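Local coordinates for protein arabinan endo-1,5-alpha-l-arabinosidase A (Cellvibrio cellulosa, PDB 1GYH) that hydrolyses the alpha-1,5-arabinofuranosyl linkages of linear arabinan, a plant cell wall polysaccharide, releasing arabinotriose almost exclusively, at residues A[129-134]-A[193-198]; A[200-205]-A[224-229]; A[270-275]-A[294-299]. All coordinates share one frame; numbering follows the deposited sequence.

Interaction 1: residues A[129-134]-A[193-198]; sequences APAIIA and APFILR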
loop_
_atom_site.group_PDB
_atom_site.type_symbol
_atom_site.label_atom_id
_atom_site.label_comp_id
_atom_site.label_asym_id
_atom_site.label_seq_id
_atom_site.Cartn_x
_atom_site.Cartn_y
_atom_site.Cartn_z
ATOM N N ALA A 129 2.119 2.262 -5.912
ATOM C CA ALA A 129 1.332 1.606 -4.831
ATOM C C ALA A 129 1.143 0.105 -5.010
ATOM O O ALA A 129 0.026 -0.383 -5.017
ATOM C CB ALA A 129 -0.032 2.317 -4.602
ATOM N N PRO A 130 2.243 -0.637 -5.108
ATOM C CA PRO A 130 2.181 -2.091 -5.249
ATOM C C PRO A 130 1.706 -2.806 -3.971
ATOM O O PRO A 130 1.921 -2.319 -2.839
ATOM C CB PRO A 130 3.632 -2.473 -5.523
ATOM C CG PRO A 130 4.383 -1.470 -4.823
ATOM C CD PRO A 130 3.643 -0.187 -5.056
ATOM N N ALA A 131 1.058 -3.961 -4.190
ATOM C CA ALA A 131 0.699 -4.894 -3.098
ATOM C C ALA A 131 0.800 -6.329 -3.620
ATOM O O ALA A 131 0.273 -6.618 -4.715
ATOM C CB ALA A 131 -0.675 -4.596 -2.528
ATOM N N ILE A 132 1.467 -7.220 -2.874
ATOM C CA ILE A 132 1.771 -8.555 -3.387
ATOM C C ILE A 132 0.837 -9.595 -2.742
ATOM O O ILE A 132 0.681 -9.589 -1.532
ATOM C CB ILE A 132 3.237 -8.941 -3.093
ATOM C CG1 ILE A 132 4.249 -7.842 -3.551
ATOM C CG2 ILE A 132 3.579 -10.274 -3.710
ATOM C CD1 ILE A 132 4.176 -7.471 -5.039
ATOM N N ILE A 133 0.278 -10.486 -3.553
ATOM C CA ILE A 133 -0.674 -11.523 -3.078
ATOM C C ILE A 133 -0.423 -12.855 -3.778
ATOM O O ILE A 133 -0.283 -12.914 -5.003
ATOM C CB ILE A 133 -2.152 -11.079 -3.252
ATOM C CG1 ILE A 133 -3.130 -12.145 -2.683
ATOM C CG2 ILE A 133 -2.517 -10.831 -4.753
ATOM C CD1 ILE A 133 -3.056 -12.256 -1.149
ATOM N N ALA A 134 -0.359 -13.941 -3.009
ATOM C CA ALA A 134 -0.280 -15.261 -3.587
ATOM C C ALA A 134 -1.645 -15.951 -3.583
ATOM O O ALA A 134 -2.465 -15.693 -2.700
ATOM C CB ALA A 134 0.716 -16.118 -2.860
ATOM N N ALA A 193 -4.305 2.699 -4.206
ATOM C CA ALA A 193 -3.664 1.966 -3.115
ATOM C C ALA A 193 -4.385 0.629 -2.803
ATOM O O ALA A 193 -4.808 0.413 -1.678
ATOM C CB ALA A 193 -3.574 2.828 -1.858
ATOM N N PRO A 194 -4.434 -0.279 -3.755
ATOM C CA PRO A 194 -5.094 -1.565 -3.483
ATOM C C PRO A 194 -4.319 -2.370 -2.440
ATOM O O PRO A 194 -3.083 -2.308 -2.352
ATOM C CB PRO A 194 -5.013 -2.300 -4.794
ATOM C CG PRO A 194 -3.747 -1.751 -5.457
ATOM C CD PRO A 194 -3.799 -0.249 -5.085
ATOM N N PHE A 195 -5.052 -3.177 -1.666
ATOM C CA PHE A 195 -4.374 -4.162 -0.821
ATOM C C PHE A 195 -5.283 -5.374 -0.712
ATOM O O PHE A 195 -6.478 -5.201 -0.477
ATOM C CB PHE A 195 -4.021 -3.594 0.567
ATOM C CG PHE A 195 -3.100 -4.508 1.344
ATOM C CD1 PHE A 195 -3.610 -5.604 2.064
ATOM C CD2 PHE A 195 -1.728 -4.350 1.266
ATOM C CE1 PHE A 195 -2.752 -6.474 2.735
ATOM C CE2 PHE A 195 -0.868 -5.180 1.932
ATOM C CZ PHE A 195 -1.373 -6.258 2.688
ATOM N N ILE A 196 -4.743 -6.569 -0.962
ATOM C CA ILE A 196 -5.544 -7.788 -0.895
ATOM C C ILE A 196 -5.167 -8.697 0.295
ATOM O O ILE A 196 -3.996 -9.032 0.499
ATOM C CB ILE A 196 -5.468 -8.538 -2.196
ATOM C CG1 ILE A 196 -5.933 -7.614 -3.362
ATOM C CG2 ILE A 196 -6.339 -9.840 -2.133
ATOM C CD1 ILE A 196 -5.642 -8.097 -4.745
ATOM N N LEU A 197 -6.191 -9.113 1.044
ATOM C CA LEU A 197 -6.012 -10.081 2.147
ATOM C C LEU A 197 -6.913 -11.296 1.925
ATOM O O LEU A 197 -8.097 -11.167 1.692
ATOM C CB LEU A 197 -6.317 -9.445 3.511
ATOM C CG LEU A 197 -6.181 -10.366 4.776
ATOM C CD1 LEU A 197 -4.755 -10.502 5.161
ATOM C CD2 LEU A 197 -7.013 -9.809 5.967
ATOM N N ARG A 198 -6.330 -12.485 2.002
ATOM C CA ARG A 198 -7.096 -13.745 1.989
ATOM C C ARG A 198 -7.629 -13.990 3.369
ATOM O O ARG A 198 -6.871 -13.980 4.322
ATOM C CB ARG A 198 -6.188 -14.910 1.579
ATOM C CG ARG A 198 -6.912 -16.274 1.474
ATOM C CD ARG A 198 -8.011 -16.338 0.435
ATOM N NE ARG A 198 -8.604 -17.684 0.487
ATOM C CZ ARG A 198 -8.024 -18.753 -0.004
ATOM N NH1 ARG A 198 -6.882 -18.639 -0.679
ATOM N NH2 ARG A 198 -8.587 -19.952 0.164
HETATM O O HOH W 1 -1.050 -0.504 -2.472
HETATM O O HOH W 2 -1.913 -7.694 -0.896
#
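Ile133 and Ile196 meet as crossed side chains, at about a right angle, with CG1 of Ile133 4.0 Å from CG2 of Ile196. Because CG1 of Ile133 stands anti to its own backbone nitrogen (chi1 -177°), the branch reaches across and its CD1 comes to rest 3.7 Å from Ile196 O. Further back along the strands the methyl of Ala131 presses in closely: CB lies 3.3 Å from Pro194 O. The same methyl meets CD2 of Phe195 obliquely, at 3.9 Å. At the start of both segments CB of Ala129, an engineered alanine in place of the native aspartate, packs on CA of Ala193.

No direct hydrogen bond crosses, and water does the bridging. One molecule sits 2.8 Å from Ala129 O and 2.7 Å from Pro194 O, close enough to serve both carbonyls. A second accepts the N-H of Ile196 at 3.0 Å, lies near Ile132 O, and rests over the centre of one face of the Phe195 ring.

Behind this shell, Asp68 OD2 takes the N-H of Ile132, while Ser81 OG pairs with Ala129 N. Phe195 packs on Ser264 and Ala265 of strand 257-268, and Ala129 and Ala193 both touch His262, which probably binds calcium. At the far end Arg198 is salt-bridged to Asp136.

Strands 131-134 and 193-198 run in nearly the same direction, 25° apart, with axes 6.6 Å apart at closest approach, and each has its own sheet partners. The segments begin beside the probable active site, at the propeller centre, where Ala193 follows Glu192, the likely proton donor. Two edge strands of separate four-stranded antiparallel sheets, facing each other deep in the protein through apolar side chains and bridging water, are the neighbouring innermost blade strands of a five-bladed beta-propeller.

Interaction 2: residues A[200-205]-A[224-229]; sequences GDYYYL and VGRSKQ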
loop_
_atom_site.group_PDB
_atom_site.type_symbol
_atom_site.label_atom_id
_atom_site.label_comp_id
_atom_site.label_asym_id
_atom_site.label_seq_id
_atom_site.Cartn_x
_atom_site.Cartn_y
_atom_site.Cartn_z
ATOM N N GLY A 200 -10.715 -16.759 5.088
ATOM C CA GLY A 200 -11.708 -17.795 4.800
ATOM C C GLY A 200 -11.769 -18.151 3.324
ATOM O O GLY A 200 -10.743 -18.444 2.704
ATOM N N ASP A 201 -12.964 -18.136 2.752
ATOM C CA ASP A 201 -13.151 -18.523 1.358
ATOM C C ASP A 201 -13.018 -17.353 0.345
ATOM O O ASP A 201 -13.178 -17.562 -0.866
ATOM C CB ASP A 201 -14.525 -19.180 1.166
ATOM C CG ASP A 201 -14.695 -20.441 2.000
ATOM O OD1 ASP A 201 -13.693 -21.180 2.231
ATOM O OD2 ASP A 201 -15.807 -20.756 2.459
ATOM N N TYR A 202 -12.681 -16.163 0.819
ATOM C CA TYR A 202 -12.622 -14.996 -0.042
ATOM C C TYR A 202 -11.292 -14.252 0.018
ATOM O O TYR A 202 -10.569 -14.296 1.034
ATOM C CB TYR A 202 -13.698 -14.012 0.357
ATOM C CG TYR A 202 -15.102 -14.418 0.031
ATOM C CD1 TYR A 202 -15.646 -14.184 -1.220
ATOM C CD2 TYR A 202 -15.913 -15.016 1.001
ATOM C CE1 TYR A 202 -16.954 -14.540 -1.503
ATOM C CE2 TYR A 202 -17.234 -15.363 0.720
ATOM C CZ TYR A 202 -17.731 -15.131 -0.527
ATOM O OH TYR A 202 -19.025 -15.473 -0.821
ATOM N N TYR A 203 -11.002 -13.575 -1.109
ATOM C CA TYR A 203 -9.999 -12.524 -1.175
ATOM C C TYR A 203 -10.704 -11.189 -0.938
ATOM O O TYR A 203 -11.725 -10.911 -1.568
ATOM C CB TYR A 203 -9.303 -12.502 -2.530
ATOM C CG TYR A 203 -8.419 -13.682 -2.784
ATOM C CD1 TYR A 203 -8.957 -14.877 -3.268
ATOM C CD2 TYR A 203 -7.054 -13.643 -2.506
ATOM C CE1 TYR A 203 -8.147 -15.989 -3.489
ATOM C CE2 TYR A 203 -6.250 -14.746 -2.710
ATOM C CZ TYR A 203 -6.798 -15.913 -3.212
ATOM O OH TYR A 203 -6.016 -17.026 -3.420
ATOM N N TYR A 204 -10.168 -10.378 -0.040
ATOM C CA TYR A 204 -10.733 -9.052 0.228
ATOM C C TYR A 204 -9.811 -7.957 -0.337
ATOM O O TYR A 204 -8.647 -7.879 0.039
ATOM C CB TYR A 204 -10.969 -8.801 1.715
ATOM C CG TYR A 204 -12.050 -9.723 2.284
ATOM C CD1 TYR A 204 -11.761 -11.051 2.593
ATOM C CD2 TYR A 204 -13.351 -9.274 2.469
ATOM C CE1 TYR A 204 -12.760 -11.900 3.109
ATOM C CE2 TYR A 204 -14.367 -10.144 2.965
ATOM C CZ TYR A 204 -14.060 -11.432 3.284
ATOM O OH TYR A 204 -15.061 -12.280 3.745
ATOM N N LEU A 205 -10.381 -7.115 -1.198
ATOM C CA LEU A 205 -9.665 -5.969 -1.809
ATOM C C LEU A 205 -10.044 -4.731 -1.056
ATOM O O LEU A 205 -11.226 -4.324 -1.056
ATOM C CB LEU A 205 -10.029 -5.825 -3.294
ATOM C CG LEU A 205 -9.531 -4.526 -3.992
ATOM C CD1 LEU A 205 -8.056 -4.415 -3.914
ATOM C CD2 LEU A 205 -10.008 -4.520 -5.422
ATOM N N VAL A 224 -14.117 -1.523 0.737
ATOM C CA VAL A 224 -13.769 -2.944 0.577
ATOM C C VAL A 224 -14.759 -3.672 -0.356
ATOM O O VAL A 224 -15.939 -3.315 -0.438
ATOM C CB VAL A 224 -13.714 -3.669 2.016
ATOM C CG1 VAL A 224 -15.097 -3.846 2.597
ATOM C CG2 VAL A 224 -13.034 -5.020 1.919
ATOM N N GLY A 225 -14.248 -4.705 -1.021
ATOM C CA GLY A 225 -15.027 -5.683 -1.784
ATOM C C GLY A 225 -14.393 -7.074 -1.662
ATOM O O GLY A 225 -13.331 -7.201 -1.081
ATOM N N ARG A 226 -15.075 -8.124 -2.149
ATOM C CA ARG A 226 -14.576 -9.492 -1.979
ATOM C C ARG A 226 -14.859 -10.357 -3.192
ATOM O O ARG A 226 -15.861 -10.147 -3.924
ATOM C CB ARG A 226 -15.110 -10.118 -0.669
ATOM C CG ARG A 226 -16.514 -10.703 -0.777
ATOM C CD ARG A 226 -17.131 -11.189 0.558
ATOM N NE ARG A 226 -18.526 -11.616 0.395
ATOM C CZ ARG A 226 -19.364 -11.821 1.418
ATOM N NH1 ARG A 226 -18.936 -11.661 2.666
ATOM N NH2 ARG A 226 -20.615 -12.195 1.209
ATOM N N SER A 227 -13.952 -11.308 -3.433
ATOM C CA SER A 227 -14.034 -12.213 -4.588
ATOM C C SER A 227 -13.630 -13.637 -4.192
ATOM O O SER A 227 -12.753 -13.839 -3.347
ATOM C CB SER A 227 -13.083 -11.722 -5.709
ATOM O OG SER A 227 -13.025 -12.598 -6.813
ATOM N N LYS A 228 -14.245 -14.634 -4.807
ATOM C CA LYS A 228 -13.785 -16.019 -4.617
ATOM C C LYS A 228 -12.390 -16.273 -5.214
ATOM O O LYS A 228 -11.570 -16.975 -4.589
ATOM C CB LYS A 228 -14.817 -17.072 -5.127
ATOM C CG LYS A 228 -16.081 -17.260 -4.220
ATOM C CD LYS A 228 -15.810 -18.023 -2.860
ATOM C CE LYS A 228 -17.115 -18.233 -2.019
ATOM N NZ LYS A 228 -17.613 -19.668 -1.913
ATOM N N GLN A 229 -12.077 -15.689 -6.372
ATOM C CA GLN A 229 -10.743 -15.853 -6.976
ATOM C C GLN A 229 -9.943 -14.553 -6.915
ATOM O O GLN A 229 -10.513 -13.459 -6.876
ATOM C CB GLN A 229 -10.842 -16.281 -8.429
ATOM C CG GLN A 229 -11.708 -17.523 -8.654
ATOM C CD GLN A 229 -11.251 -18.764 -7.916
ATOM O OE1 GLN A 229 -12.064 -19.691 -7.672
ATOM N NE2 GLN A 229 -9.976 -18.824 -7.591
HETATM O O HOH W 3 -18.430 -19.562 0.753
HETATM O O HOH W 4 -21.227 -13.342 -1.726
#
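Tyr202 has its ring clasped between Arg226 on one face and Lys228 on the other, near the open end of the antiparallel hairpin formed by strands 202-209 and 221-227, inside one propeller blade. CD of Arg226 sits over the ring centre, 3.7 Å from the Tyr202 centroid, and the guanidinium continues nearly flat along the ring, its plane turned by 19°. This is a cation-pi stack, with Arg226 CZ 4.5 Å from the centroid. On the other face the bent Lys228 chain lays CE 3.9 Å from the centroid of Tyr202.

Arg226 puts CG between its backbone N and carbonyl carbon (chi1 82°), then runs extended across the Tyr202 face and alongside Tyr204. Its CB lies over a face of the Tyr204 ring, 4.0 Å from that centroid. Beyond the hairpin, Arg226 NH1 bonds Glu299 O and Tyr204 OH bonds Gly300 O.

Beneath the side chains the backbones pair at Tyr203 with Ser227 and at Leu205 with Gly225, both hydrogen-bonded pairs. Tyr203 N reaches Ser227 O at 2.9 Å, nearly straight at 164°. Where the strand ends, the Ser227 hydroxyl donates to Gln229 O at 2.7 Å, in the carbonyl plane and on a lone pair.

Interaction 3: residues A[270-275]-A[294-299]; sequences GKDYLV and LHWDGE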
loop_
_atom_site.group_PDB
_atom_site.type_symbol
_atom_site.label_atom_id
_atom_site.label_comp_id
_atom_site.label_asym_id
_atom_site.label_seq_id
_atom_site.Cartn_x
_atom_site.Cartn_y
_atom_site.Cartn_z
ATOM N N GLY A 270 -2.978 -15.815 14.512
ATOM C CA GLY A 270 -4.388 -16.208 14.594
ATOM C C GLY A 270 -5.355 -15.061 14.805
ATOM O O GLY A 270 -6.539 -15.288 15.058
ATOM N N LYS A 271 -4.880 -13.820 14.654
ATOM C CA LYS A 271 -5.764 -12.646 14.745
ATOM C C LYS A 271 -5.455 -11.666 13.606
ATOM O O LYS A 271 -4.357 -11.680 13.057
ATOM C CB LYS A 271 -5.559 -11.938 16.065
ATOM C CG LYS A 271 -6.104 -12.709 17.247
ATOM C CD LYS A 271 -5.571 -12.140 18.548
ATOM C CE LYS A 271 -6.157 -10.737 18.835
ATOM N NZ LYS A 271 -7.647 -10.751 18.877
ATOM N N ASP A 272 -6.403 -10.797 13.285
ATOM C CA ASP A 272 -6.248 -9.946 12.104
ATOM C C ASP A 272 -6.139 -8.467 12.476
ATOM O O ASP A 272 -6.757 -8.016 13.466
ATOM C CB ASP A 272 -7.418 -10.148 11.170
ATOM C CG ASP A 272 -7.684 -11.629 10.848
ATOM O OD1 ASP A 272 -6.736 -12.422 10.579
ATOM O OD2 ASP A 272 -8.866 -12.054 10.807
ATOM N N TYR A 273 -5.393 -7.719 11.641
ATOM C CA TYR A 273 -5.012 -6.339 11.936
ATOM C C TYR A 273 -5.073 -5.478 10.665
ATOM O O TYR A 273 -4.702 -5.898 9.580
ATOM C CB TYR A 273 -3.619 -6.284 12.563
ATOM C CG TYR A 273 -3.499 -7.069 13.899
ATOM C CD1 TYR A 273 -3.193 -8.426 13.891
ATOM C CD2 TYR A 273 -3.674 -6.442 15.141
ATOM C CE1 TYR A 273 -3.081 -9.160 15.084
ATOM C CE2 TYR A 273 -3.561 -7.161 16.358
ATOM C CZ TYR A 273 -3.245 -8.515 16.306
ATOM O OH TYR A 273 -3.077 -9.259 17.456
ATOM N N LEU A 274 -5.597 -4.289 10.826
ATOM C CA LEU A 274 -5.632 -3.249 9.792
ATOM C C LEU A 274 -4.552 -2.176 10.160
ATOM O O LEU A 274 -4.505 -1.722 11.300
ATOM C CB LEU A 274 -7.010 -2.599 9.798
ATOM C CG LEU A 274 -7.240 -1.553 8.677
ATOM C CD1 LEU A 274 -7.340 -2.171 7.351
ATOM C CD2 LEU A 274 -8.489 -0.745 8.945
ATOM N N VAL A 275 -3.712 -1.795 9.194
ATOM C CA VAL A 275 -2.543 -0.883 9.407
ATOM C C VAL A 275 -2.740 0.300 8.426
ATOM O O VAL A 275 -2.942 0.088 7.243
ATOM C CB VAL A 275 -1.210 -1.607 9.147
ATOM C CG1 VAL A 275 0.037 -0.718 9.424
ATOM C CG2 VAL A 275 -1.083 -2.822 10.059
ATOM N N LEU A 294 -8.997 -6.043 13.501
ATOM C CA LEU A 294 -9.873 -6.295 12.386
ATOM C C LEU A 294 -10.815 -7.456 12.759
ATOM O O LEU A 294 -10.354 -8.606 12.944
ATOM C CB LEU A 294 -9.036 -6.635 11.145
ATOM C CG LEU A 294 -9.676 -6.690 9.749
ATOM C CD1 LEU A 294 -10.474 -5.452 9.410
ATOM C CD2 LEU A 294 -8.526 -6.903 8.712
ATOM N N HIS A 295 -12.106 -7.149 12.831
ATOM C CA HIS A 295 -13.182 -8.147 13.121
ATOM C C HIS A 295 -13.983 -8.504 11.852
ATOM O O HIS A 295 -13.790 -7.891 10.803
ATOM C CB HIS A 295 -14.148 -7.623 14.209
ATOM C CG HIS A 295 -13.443 -7.171 15.442
ATOM N ND1 HIS A 295 -13.085 -5.853 15.651
ATOM C CD2 HIS A 295 -12.935 -7.870 16.482
ATOM C CE1 HIS A 295 -12.420 -5.761 16.788
ATOM N NE2 HIS A 295 -12.306 -6.971 17.307
ATOM N N TRP A 296 -14.854 -9.516 11.955
ATOM C CA TRP A 296 -15.680 -9.989 10.830
ATOM C C TRP A 296 -17.106 -10.198 11.297
ATOM O O TRP A 296 -17.334 -10.850 12.311
ATOM C CB TRP A 296 -15.081 -11.277 10.202
ATOM C CG TRP A 296 -13.618 -11.101 9.886
ATOM C CD1 TRP A 296 -12.595 -11.205 10.765
ATOM C CD2 TRP A 296 -13.036 -10.672 8.645
ATOM N NE1 TRP A 296 -11.403 -10.898 10.154
ATOM C CE2 TRP A 296 -11.646 -10.555 8.853
ATOM C CE3 TRP A 296 -13.550 -10.357 7.375
ATOM C CZ2 TRP A 296 -10.766 -10.191 7.848
ATOM C CZ3 TRP A 296 -12.675 -9.973 6.381
ATOM C CH2 TRP A 296 -11.302 -9.891 6.622
ATOM N N ASP A 297 -18.067 -9.633 10.565
ATOM C CA ASP A 297 -19.463 -9.650 10.959
ATOM C C ASP A 297 -20.180 -10.908 10.470
ATOM O O ASP A 297 -19.585 -11.742 9.810
ATOM C CB ASP A 297 -20.217 -8.347 10.541
ATOM C CG ASP A 297 -20.432 -8.181 9.011
ATOM O OD1 ASP A 297 -20.339 -9.155 8.197
ATOM O OD2 ASP A 297 -20.730 -7.028 8.546
ATOM N N GLY A 298 -21.452 -11.012 10.836
ATOM C CA GLY A 298 -22.324 -12.155 10.527
ATOM C C GLY A 298 -22.581 -12.420 9.057
ATOM O O GLY A 298 -22.995 -13.517 8.693
ATOM N N GLU A 299 -22.309 -11.419 8.204
ATOM C CA GLU A 299 -22.419 -11.560 6.748
ATOM C C GLU A 299 -21.069 -11.760 6.029
ATOM O O GLU A 299 -21.018 -11.786 4.800
ATOM C CB GLU A 299 -23.169 -10.350 6.159
ATOM C CG GLU A 299 -24.622 -10.214 6.604
ATOM C CD GLU A 299 -24.808 -9.770 8.051
ATOM O OE1 GLU A 299 -24.100 -8.848 8.500
ATOM O OE2 GLU A 299 -25.690 -10.335 8.763
HETATM O O HOH W 5 -9.308 -10.806 14.258
#
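This contact belongs to the beta hairpin of strands 271-280 and 286-296, at the end where its two arms splay apart: the touching parts are residues 272-274 and 294-296, and their end-to-end directions are 120° apart, well short of antiparallel. One direct backbone bond still crosses here, from Leu294 N to Asp272 O at 3.0 Å. Beside it the pairing is opened by a water that accepts from Asp272 N at 3.1 Å and donates to Leu294 O at 2.8 Å.

The polar side-chain link is Trp296 NE1 to Asp272 OD2, 2.9 Å long and bent to 143° at the hydrogen. The indole N-H meets OD2 on its anti side, out of the carboxylate plane, with OD2 also tilted from the plane of the ring; the two planes stand almost perpendicular, 88° apart. OD2 also receives Lys199 in a salt bridge, while OD1 is bonded to Thr267 OG1; with both oxygens engaged, the carboxylate has little freedom to turn, and the nearby lysine probably favours its charged form.

Leu294 supplies the apolar part. Its CB packs 3.9 Å from CB of Asp272 and 3.8 Å from Tyr273 N, beside the strand backbone, and its side chain continues onto Pro302 and Val304. Trp296 in turn meets Tyr204 in a T-shaped ring pair.

The hairpin, with strand 302-303 added beside it, supplies the second to fourth strands of a four-stranded antiparallel propeller blade.

In the fold
Interaction 1 lies in the core, about 7 Å from the centre of the chain, and joins two different sheets; interactions 2 and 3, whose centres lie about 17 and 18 Å out, each stay within a single hairpin. Chemistry follows place: apolar side chains and bridging waters inside, then regular backbone pairing with a partly exposed cationic stack in interaction 2, and a buried carboxylate-indole bond in interaction 3. Interactions 1 and 2 share a sheet, in which strands 191-199 and 202-209 are neighbours, with Leu197 O 2.8 Å from Tyr204 N. Residues 294-299 then reach across to the next sheet, where Leu197 packs against both Leu294 and Trp296.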